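Local coordinates for flagellar motor switch protein FliG (Thermotoga maritima, PDB 3AJC) that probably forms part of the flagellar switch complex, which interacts with chemotaxis proteins such as CheY and helps set the direction of flagellar rotation, at residues 26-31 against 53-58; 153-158 against 202-207. All coordinates share one frame; numbering follows the deposited sequence.

Interaction 1 of 2, residues 26-31 against 53-58; sequences QTIAVV and TEVLKR
Gln26 and Arg58 both belong to the EHPQR motif of the FliG middle domain, which is important for the interaction with FliM, and here they meet across two helices. Arg58 NH1 donates to Gln26 OE1 at 3.0 Å, with an N-H...O angle of 147°. The oxygen receives it on a lone pair in its carbonyl plane and lies at the edge of the guanidinium, yet the two flat groups are turned 77° apart. Gln26 reaches this spot because CG stands anti to the backbone N (chi1 179°) and the chain then bends at chi2. Arg58 instead runs extended from CG to NE over the first turn of the opposing segment, and its CD comes within 3.3 Å of Gln26 N.

Deeper in, Ala29 CB rests 3.6 Å from Arg58 CB, so the base of the arginine side chain packs on the alanine methyl. A glycine in place of Arg58 would probably leave Gln26 OE1 without its donor and open a gap beside Ala29. Val55 fills the next position with both methyls: CG1 lies 3.6 Å from Ile28 CG2, and CG2 lies 3.7 Å from that same methyl, the two side chains crossing near a right angle. The backbones come close at Ala29, whose CA is 5.4 Å from Val55 CA, and the axes pass at 8.3 Å. His24 and Pro25 also touch Arg58, so three motif residues gather round its side chain, as befits the FliM-interacting EHPQR site of this all-helical domain.

Interaction 2 of 2, residues 153-158 against 202-207; sequences RDLALA and QKIINI
Apolar packing of Ile204 against Ala158 and Leu155 makes the buried half of this contact. Ile204 sends its CD1 methyl forward as a single probe: CG1 stands anti to the carbonyl carbon (chi1 -63°) and the chain continues nearly straight, which carries the methyl across to the other helix. There it meets Ala158 CB at 3.6 Å and, more loosely, Leu155 CD1 at 4.1 Å. Leu155 and Ile204 run across each other at about a right angle, and only the far end of the leucine takes part. Phe132 also touches Ala158, so the alanine methyl is packed by more than the isoleucine.

The polar half is more exposed and looser. Asp154 and Lys203 carry opposite charges, but Asp154 OD1 and Lys203 NZ stand 4.2 Å apart, beyond a salt bridge. A water joins them instead, giving a hydrogen bond to Asp154 OD1 at 3.1 Å and accepting one from Lys203 NZ at 2.8 Å. The lysine chain, extended beyond CG, passes the carboxylate crosswise, with its CD methylene 4.0 Å from Asp154 OD2. The charges probably still attract one another, through the water as well as directly.

The backbones stand well apart: the nearest CA atoms, of Asp154 and Lys203, are 7.9 Å apart and the segment axes 10.3 Å, a gap bridged by side chains. Next to the contact, Gln201 NE2 hydrogen-bonds to Ala158 O, a further tie between the same two helices. With a crossing angle of -114°, this is a steep packing of the short helix 152-159 on the long helix 194-213, within the all-helical FliG C-terminal domain.

In the fold
Interaction 1 ties helices 25-33 and 49-60 of the FliG middle domain, while interaction 2 ties helices 152-159 and 194-213 of the C-terminal domain; they share no element. Their centres lie 32 Å apart on opposite sides of the chain's centre, and their nearest atoms are about 17 Å apart, so neither touches the other. Each has a buried aliphatic core with a polar margin, but the margins differ. In 26-31 against 53-58 the margin is a direct amide-guanidinium bond within the EHPQR motif, which is important for the interaction with FliM. In 153-158 against 202-207, far from that motif, it is a water-bridged pair of opposite charges between more widely spaced helices.

Interaction 1 of 2, residues 26-31 against 53-58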
ATOM      1  N   GLN A  26      20.945  -0.859   5.178  1.00 45.73           N
ATOM      2  CA  GLN A  26      20.285   0.326   5.728  1.00 45.16           C
ATOM      3  C   GLN A  26      20.356   1.489   4.754  1.00 43.94           C
ATOM      4  O   GLN A  26      19.376   2.203   4.542  1.00 44.37           O
ATOM      5  CB  GLN A  26      20.940   0.719   7.060  1.00 47.82           C
ATOM      6  CG  GLN A  26      20.362   1.959   7.725  1.00 49.66           C
ATOM      7  CD  GLN A  26      18.854   1.886   7.915  1.00 52.28           C
ATOM      8  OE1 GLN A  26      18.311   0.869   8.349  1.00 53.57           O
ATOM      9  NE2 GLN A  26      18.171   2.977   7.599  1.00 55.66           N
ATOM     10  N   THR A  27      21.526   1.678   4.164  1.00 42.77           N
ATOM     11  CA  THR A  27      21.724   2.747   3.199  1.00 42.18           C
ATOM     12  C   THR A  27      20.852   2.481   1.973  1.00 40.26           C
ATOM     13  O   THR A  27      20.369   3.409   1.316  1.00 41.31           O
ATOM     14  CB  THR A  27      23.202   2.821   2.786  1.00 43.74           C
ATOM     15  OG1 THR A  27      24.007   2.995   3.960  1.00 47.80           O
ATOM     16  CG2 THR A  27      23.441   3.978   1.835  1.00 44.34           C
ATOM     17  N   ILE A  28      20.653   1.203   1.668  1.00 37.47           N
ATOM     18  CA  ILE A  28      19.822   0.812   0.532  1.00 35.79           C
ATOM     19  C   ILE A  28      18.370   1.161   0.848  1.00 33.36           C
ATOM     20  O   ILE A  28      17.666   1.739   0.017  1.00 31.20           O
ATOM     21  CB  ILE A  28      19.937  -0.710   0.252  1.00 36.54           C
ATOM     22  CG1 ILE A  28      21.372  -1.050  -0.172  1.00 35.59           C
ATOM     23  CG2 ILE A  28      18.938  -1.122  -0.832  1.00 35.42           C
ATOM     24  CD1 ILE A  28      21.606  -2.532  -0.451  1.00 35.67           C
ATOM     25  N   ALA A  29      17.942   0.812   2.060  1.00 32.22           N
ATOM     26  CA  ALA A  29      16.588   1.088   2.529  1.00 34.23           C
ATOM     27  C   ALA A  29      16.260   2.576   2.407  1.00 36.58           C
ATOM     28  O   ALA A  29      15.164   2.954   1.982  1.00 39.08           O
ATOM     29  CB  ALA A  29      16.450   0.649   3.964  1.00 33.91           C
ATOM     30  N   VAL A  30      17.218   3.421   2.766  1.00 37.66           N
ATOM     31  CA  VAL A  30      17.026   4.866   2.698  1.00 36.08           C
ATOM     32  C   VAL A  30      16.800   5.379   1.284  1.00 36.17           C
ATOM     33  O   VAL A  30      15.892   6.188   1.045  1.00 35.49           O
ATOM     34  CB  VAL A  30      18.237   5.627   3.301  1.00 36.05           C
ATOM     35  CG1 VAL A  30      18.177   7.094   2.913  1.00 33.43           C
ATOM     36  CG2 VAL A  30      18.228   5.489   4.812  1.00 35.44           C
ATOM     37  N   VAL A  31      17.634   4.933   0.354  1.00 35.96           N
ATOM     38  CA  VAL A  31      17.513   5.373  -1.028  1.00 37.02           C
ATOM     39  C   VAL A  31      16.182   4.951  -1.641  1.00 36.66           C
ATOM     40  O   VAL A  31      15.507   5.752  -2.277  1.00 39.28           O
ATOM     41  CB  VAL A  31      18.649   4.803  -1.916  1.00 38.04           C
ATOM     42  CG1 VAL A  31      18.432   5.238  -3.373  1.00 39.31           C
ATOM     43  CG2 VAL A  31      20.004   5.282  -1.413  1.00 36.23           C
ATOM     44  N   THR A  53      15.212  -9.418   1.536  1.00 34.48           N
ATOM     45  CA  THR A  53      14.414  -9.384   2.757  1.00 36.84           C
ATOM     46  C   THR A  53      14.896  -8.345   3.767  1.00 39.07           C
ATOM     47  O   THR A  53      14.105  -7.528   4.262  1.00 37.69           O
ATOM     48  CB  THR A  53      14.377 -10.750   3.455  1.00 36.69           C
ATOM     49  OG1 THR A  53      13.815 -11.724   2.573  1.00 36.09           O
ATOM     50  CG2 THR A  53      13.503 -10.679   4.695  1.00 35.75           C
ATOM     51  N   GLU A  54      16.191  -8.372   4.071  1.00 39.91           N
ATOM     52  CA  GLU A  54      16.767  -7.436   5.027  1.00 41.16           C
ATOM     53  C   GLU A  54      16.476  -5.985   4.621  1.00 39.33           C
ATOM     54  O   GLU A  54      16.058  -5.171   5.445  1.00 36.61           O
ATOM     55  CB  GLU A  54      18.276  -7.678   5.135  1.00 45.60           C
ATOM     56  CG  GLU A  54      18.776  -8.017   6.550  1.00 53.51           C
ATOM     57  CD  GLU A  54      17.928  -9.078   7.273  1.00 57.20           C
ATOM     58  OE1 GLU A  54      17.526 -10.087   6.641  1.00 58.56           O
ATOM     59  OE2 GLU A  54      17.679  -8.907   8.489  1.00 58.55           O
ATOM     60  N   VAL A  55      16.687  -5.668   3.347  1.00 37.46           N
ATOM     61  CA  VAL A  55      16.436  -4.312   2.856  1.00 33.64           C
ATOM     62  C   VAL A  55      14.962  -3.946   2.974  1.00 34.26           C
ATOM     63  O   VAL A  55      14.621  -2.816   3.325  1.00 33.91           O
ATOM     64  CB  VAL A  55      16.868  -4.157   1.382  1.00 32.49           C
ATOM     65  CG1 VAL A  55      16.217  -2.921   0.771  1.00 26.11           C
ATOM     66  CG2 VAL A  55      18.397  -4.064   1.296  1.00 29.18           C
ATOM     67  N   LEU A  56      14.087  -4.905   2.684  1.00 33.53           N
ATOM     68  CA  LEU A  56      12.655  -4.641   2.753  1.00 34.67           C
ATOM     69  C   LEU A  56      12.255  -4.394   4.216  1.00 35.92           C
ATOM     70  O   LEU A  56      11.445  -3.505   4.511  1.00 32.80           O
ATOM     71  CB  LEU A  56      11.864  -5.820   2.154  1.00 29.16           C
ATOM     72  CG  LEU A  56      10.359  -5.613   1.922  1.00 32.05           C
ATOM     73  CD1 LEU A  56       9.575  -5.661   3.234  1.00 28.74           C
ATOM     74  CD2 LEU A  56      10.144  -4.280   1.222  1.00 27.46           C
ATOM     75  N   LYS A  57      12.838  -5.173   5.127  1.00 37.50           N
ATOM     76  CA  LYS A  57      12.544  -5.022   6.552  1.00 38.98           C
ATOM     77  C   LYS A  57      13.004  -3.646   7.065  1.00 38.24           C
ATOM     78  O   LYS A  57      12.277  -2.982   7.810  1.00 37.08           O
ATOM     79  CB  LYS A  57      13.218  -6.134   7.354  1.00 40.08           C
ATOM     80  CG  LYS A  57      12.816  -6.168   8.824  1.00 45.39           C
ATOM     81  CD  LYS A  57      13.507  -7.303   9.567  1.00 47.38           C
ATOM     82  CE  LYS A  57      14.992  -7.020   9.749  1.00 50.54           C
ATOM     83  NZ  LYS A  57      15.692  -8.122  10.485  1.00 52.70           N
ATOM     84  N   ARG A  58      14.199  -3.218   6.660  1.00 36.91           N
ATOM     85  CA  ARG A  58      14.732  -1.924   7.072  1.00 37.48           C
ATOM     86  C   ARG A  58      13.882  -0.780   6.532  1.00 38.79           C
ATOM     87  O   ARG A  58      13.792   0.286   7.147  1.00 37.71           O
ATOM     88  CB  ARG A  58      16.173  -1.762   6.592  1.00 38.88           C
ATOM     89  CG  ARG A  58      17.179  -2.503   7.443  1.00 44.06           C
ATOM     90  CD  ARG A  58      18.556  -2.493   6.808  1.00 48.19           C
ATOM     91  NE  ARG A  58      19.518  -3.241   7.613  1.00 52.22           N
ATOM     92  CZ  ARG A  58      20.011  -2.816   8.770  1.00 55.84           C
ATOM     93  NH1 ARG A  58      19.642  -1.643   9.265  1.00 56.73           N
ATOM     94  NH2 ARG A  58      20.866  -3.575   9.444  1.00 58.46           N
TER

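Interaction 2 of 2, residues 153-158 against 202-207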
ATOM      1  N   ARG A 153     -21.136   9.586  -2.280  1.00 27.38           N
ATOM      2  CA  ARG A 153     -20.180  10.202  -3.186  1.00 29.10           C
ATOM      3  C   ARG A 153     -18.821   9.515  -3.243  1.00 28.57           C
ATOM      4  O   ARG A 153     -18.224   9.400  -4.312  1.00 25.32           O
ATOM      5  CB  ARG A 153     -19.991  11.679  -2.855  1.00 32.02           C
ATOM      6  CG  ARG A 153     -19.174  12.415  -3.913  1.00 35.45           C
ATOM      7  CD  ARG A 153     -19.450  13.910  -3.884  1.00 42.63           C
ATOM      8  NE  ARG A 153     -19.039  14.554  -5.129  1.00 44.48           N
ATOM      9  CZ  ARG A 153     -17.781  14.838  -5.444  1.00 45.26           C
ATOM     10  NH1 ARG A 153     -16.796  14.545  -4.602  1.00 44.12           N
ATOM     11  NH2 ARG A 153     -17.508  15.399  -6.612  1.00 44.54           N
ATOM     12  N   ASP A 154     -18.317   9.070  -2.102  1.00 29.30           N
ATOM     13  CA  ASP A 154     -17.032   8.398  -2.113  1.00 30.86           C
ATOM     14  C   ASP A 154     -17.140   7.089  -2.885  1.00 30.76           C
ATOM     15  O   ASP A 154     -16.223   6.706  -3.611  1.00 29.33           O
ATOM     16  CB  ASP A 154     -16.544   8.148  -0.693  1.00 32.68           C
ATOM     17  CG  ASP A 154     -15.935   9.385  -0.078  1.00 38.81           C
ATOM     18  OD1 ASP A 154     -15.182  10.090  -0.793  1.00 40.26           O
ATOM     19  OD2 ASP A 154     -16.194   9.652   1.109  1.00 41.02           O
ATOM     20  N   LEU A 155     -18.280   6.424  -2.742  1.00 27.85           N
ATOM     21  CA  LEU A 155     -18.511   5.168  -3.424  1.00 27.80           C
ATOM     22  C   LEU A 155     -18.514   5.413  -4.932  1.00 28.18           C
ATOM     23  O   LEU A 155     -17.841   4.713  -5.680  1.00 26.64           O
ATOM     24  CB  LEU A 155     -19.847   4.572  -2.978  1.00 24.68           C
ATOM     25  CG  LEU A 155     -20.135   3.096  -3.243  1.00 30.74           C
ATOM     26  CD1 LEU A 155     -18.895   2.247  -2.928  1.00 27.52           C
ATOM     27  CD2 LEU A 155     -21.329   2.658  -2.374  1.00 25.97           C
ATOM     28  N   ALA A 156     -19.262   6.421  -5.368  1.00 27.34           N
ATOM     29  CA  ALA A 156     -19.349   6.730  -6.786  1.00 28.31           C
ATOM     30  C   ALA A 156     -17.969   7.026  -7.366  1.00 30.01           C
ATOM     31  O   ALA A 156     -17.614   6.516  -8.434  1.00 29.45           O
ATOM     32  CB  ALA A 156     -20.283   7.908  -7.005  1.00 26.15           C
ATOM     33  N   LEU A 157     -17.197   7.853  -6.665  1.00 29.39           N
ATOM     34  CA  LEU A 157     -15.852   8.198  -7.106  1.00 30.97           C
ATOM     35  C   LEU A 157     -14.982   6.951  -7.208  1.00 31.55           C
ATOM     36  O   LEU A 157     -14.347   6.697  -8.231  1.00 31.91           O
ATOM     37  CB  LEU A 157     -15.207   9.179  -6.119  1.00 30.20           C
ATOM     38  CG  LEU A 157     -15.784  10.593  -6.119  1.00 31.23           C
ATOM     39  CD1 LEU A 157     -15.285  11.401  -4.912  1.00 29.79           C
ATOM     40  CD2 LEU A 157     -15.393  11.253  -7.412  1.00 28.79           C
ATOM     41  N   ALA A 158     -14.963   6.175  -6.132  1.00 30.54           N
ATOM     42  CA  ALA A 158     -14.163   4.958  -6.079  1.00 30.68           C
ATOM     43  C   ALA A 158     -14.494   3.983  -7.213  1.00 31.41           C
ATOM     44  O   ALA A 158     -13.607   3.284  -7.722  1.00 31.33           O
ATOM     45  CB  ALA A 158     -14.362   4.274  -4.730  1.00 27.94           C
ATOM     46  N   GLN A 202      -8.848   5.061  -1.391  1.00 30.67           N
ATOM     47  CA  GLN A 202      -8.002   4.986  -0.204  1.00 33.63           C
ATOM     48  C   GLN A 202      -8.865   5.025   1.066  1.00 33.70           C
ATOM     49  O   GLN A 202      -8.601   4.315   2.040  1.00 32.23           O
ATOM     50  CB  GLN A 202      -7.033   6.165  -0.181  1.00 37.21           C
ATOM     51  CG  GLN A 202      -6.148   6.163   1.029  1.00 42.48           C
ATOM     52  CD  GLN A 202      -4.978   5.213   0.875  1.00 47.80           C
ATOM     53  OE1 GLN A 202      -5.122   4.094   0.363  1.00 46.32           O
ATOM     54  NE2 GLN A 202      -3.803   5.654   1.320  1.00 52.00           N
ATOM     55  N   LYS A 203      -9.890   5.877   1.042  1.00 31.65           N
ATOM     56  CA  LYS A 203     -10.812   6.037   2.163  1.00 32.24           C
ATOM     57  C   LYS A 203     -11.548   4.735   2.468  1.00 30.31           C
ATOM     58  O   LYS A 203     -11.741   4.370   3.626  1.00 28.50           O
ATOM     59  CB  LYS A 203     -11.835   7.117   1.822  1.00 38.14           C
ATOM     60  CG  LYS A 203     -11.834   8.315   2.740  1.00 44.53           C
ATOM     61  CD  LYS A 203     -12.327   9.544   1.993  1.00 49.30           C
ATOM     62  CE  LYS A 203     -12.522  10.728   2.920  1.00 52.56           C
ATOM     63  NZ  LYS A 203     -12.841  11.968   2.148  1.00 55.08           N
ATOM     64  N   ILE A 204     -11.980   4.046   1.417  1.00 28.58           N
ATOM     65  CA  ILE A 204     -12.692   2.792   1.589  1.00 27.93           C
ATOM     66  C   ILE A 204     -11.730   1.734   2.124  1.00 28.48           C
ATOM     67  O   ILE A 204     -12.091   0.928   2.983  1.00 28.22           O
ATOM     68  CB  ILE A 204     -13.294   2.313   0.261  1.00 25.18           C
ATOM     69  CG1 ILE A 204     -14.339   3.334  -0.226  1.00 24.64           C
ATOM     70  CG2 ILE A 204     -13.884   0.912   0.434  1.00 20.54           C
ATOM     71  CD1 ILE A 204     -15.135   2.901  -1.484  1.00 22.84           C
ATOM     72  N   ILE A 205     -10.502   1.751   1.615  1.00 30.73           N
ATOM     73  CA  ILE A 205      -9.481   0.811   2.045  1.00 30.96           C
ATOM     74  C   ILE A 205      -9.197   0.995   3.529  1.00 32.22           C
ATOM     75  O   ILE A 205      -9.034   0.021   4.259  1.00 32.65           O
ATOM     76  CB  ILE A 205      -8.173   1.009   1.251  1.00 32.32           C
ATOM     77  CG1 ILE A 205      -8.368   0.515  -0.186  1.00 31.03           C
ATOM     78  CG2 ILE A 205      -7.018   0.260   1.935  1.00 34.07           C
ATOM     79  CD1 ILE A 205      -7.205   0.797  -1.100  1.00 32.49           C
ATOM     80  N   ASN A 206      -9.130   2.248   3.972  1.00 33.40           N
ATOM     81  CA  ASN A 206      -8.884   2.521   5.382  1.00 34.32           C
ATOM     82  C   ASN A 206     -10.022   1.945   6.224  1.00 33.33           C
ATOM     83  O   ASN A 206      -9.790   1.401   7.303  1.00 32.16           O
ATOM     84  CB  ASN A 206      -8.733   4.028   5.624  1.00 34.22           C
ATOM     85  CG  ASN A 206      -7.489   4.596   4.968  1.00 35.69           C
ATOM     86  OD1 ASN A 206      -6.489   3.906   4.817  1.00 35.49           O
ATOM     87  ND2 ASN A 206      -7.545   5.867   4.585  1.00 39.07           N
ATOM     88  N   ILE A 207     -11.249   2.055   5.719  1.00 33.91           N
ATOM     89  CA  ILE A 207     -12.411   1.509   6.416  1.00 35.84           C
ATOM     90  C   ILE A 207     -12.212  -0.001   6.590  1.00 36.76           C
ATOM     91  O   ILE A 207     -12.461  -0.554   7.655  1.00 37.97           O
ATOM     92  CB  ILE A 207     -13.725   1.757   5.616  1.00 35.53           C
ATOM     93  CG1 ILE A 207     -14.085   3.244   5.647  1.00 35.79           C
ATOM     94  CG2 ILE A 207     -14.860   0.906   6.178  1.00 31.14           C
ATOM     95  CD1 ILE A 207     -15.328   3.572   4.852  1.00 36.35           C
TER
HETATM   96  O   HOH W   1     -12.393  11.314  -0.576  1.00 50.82           O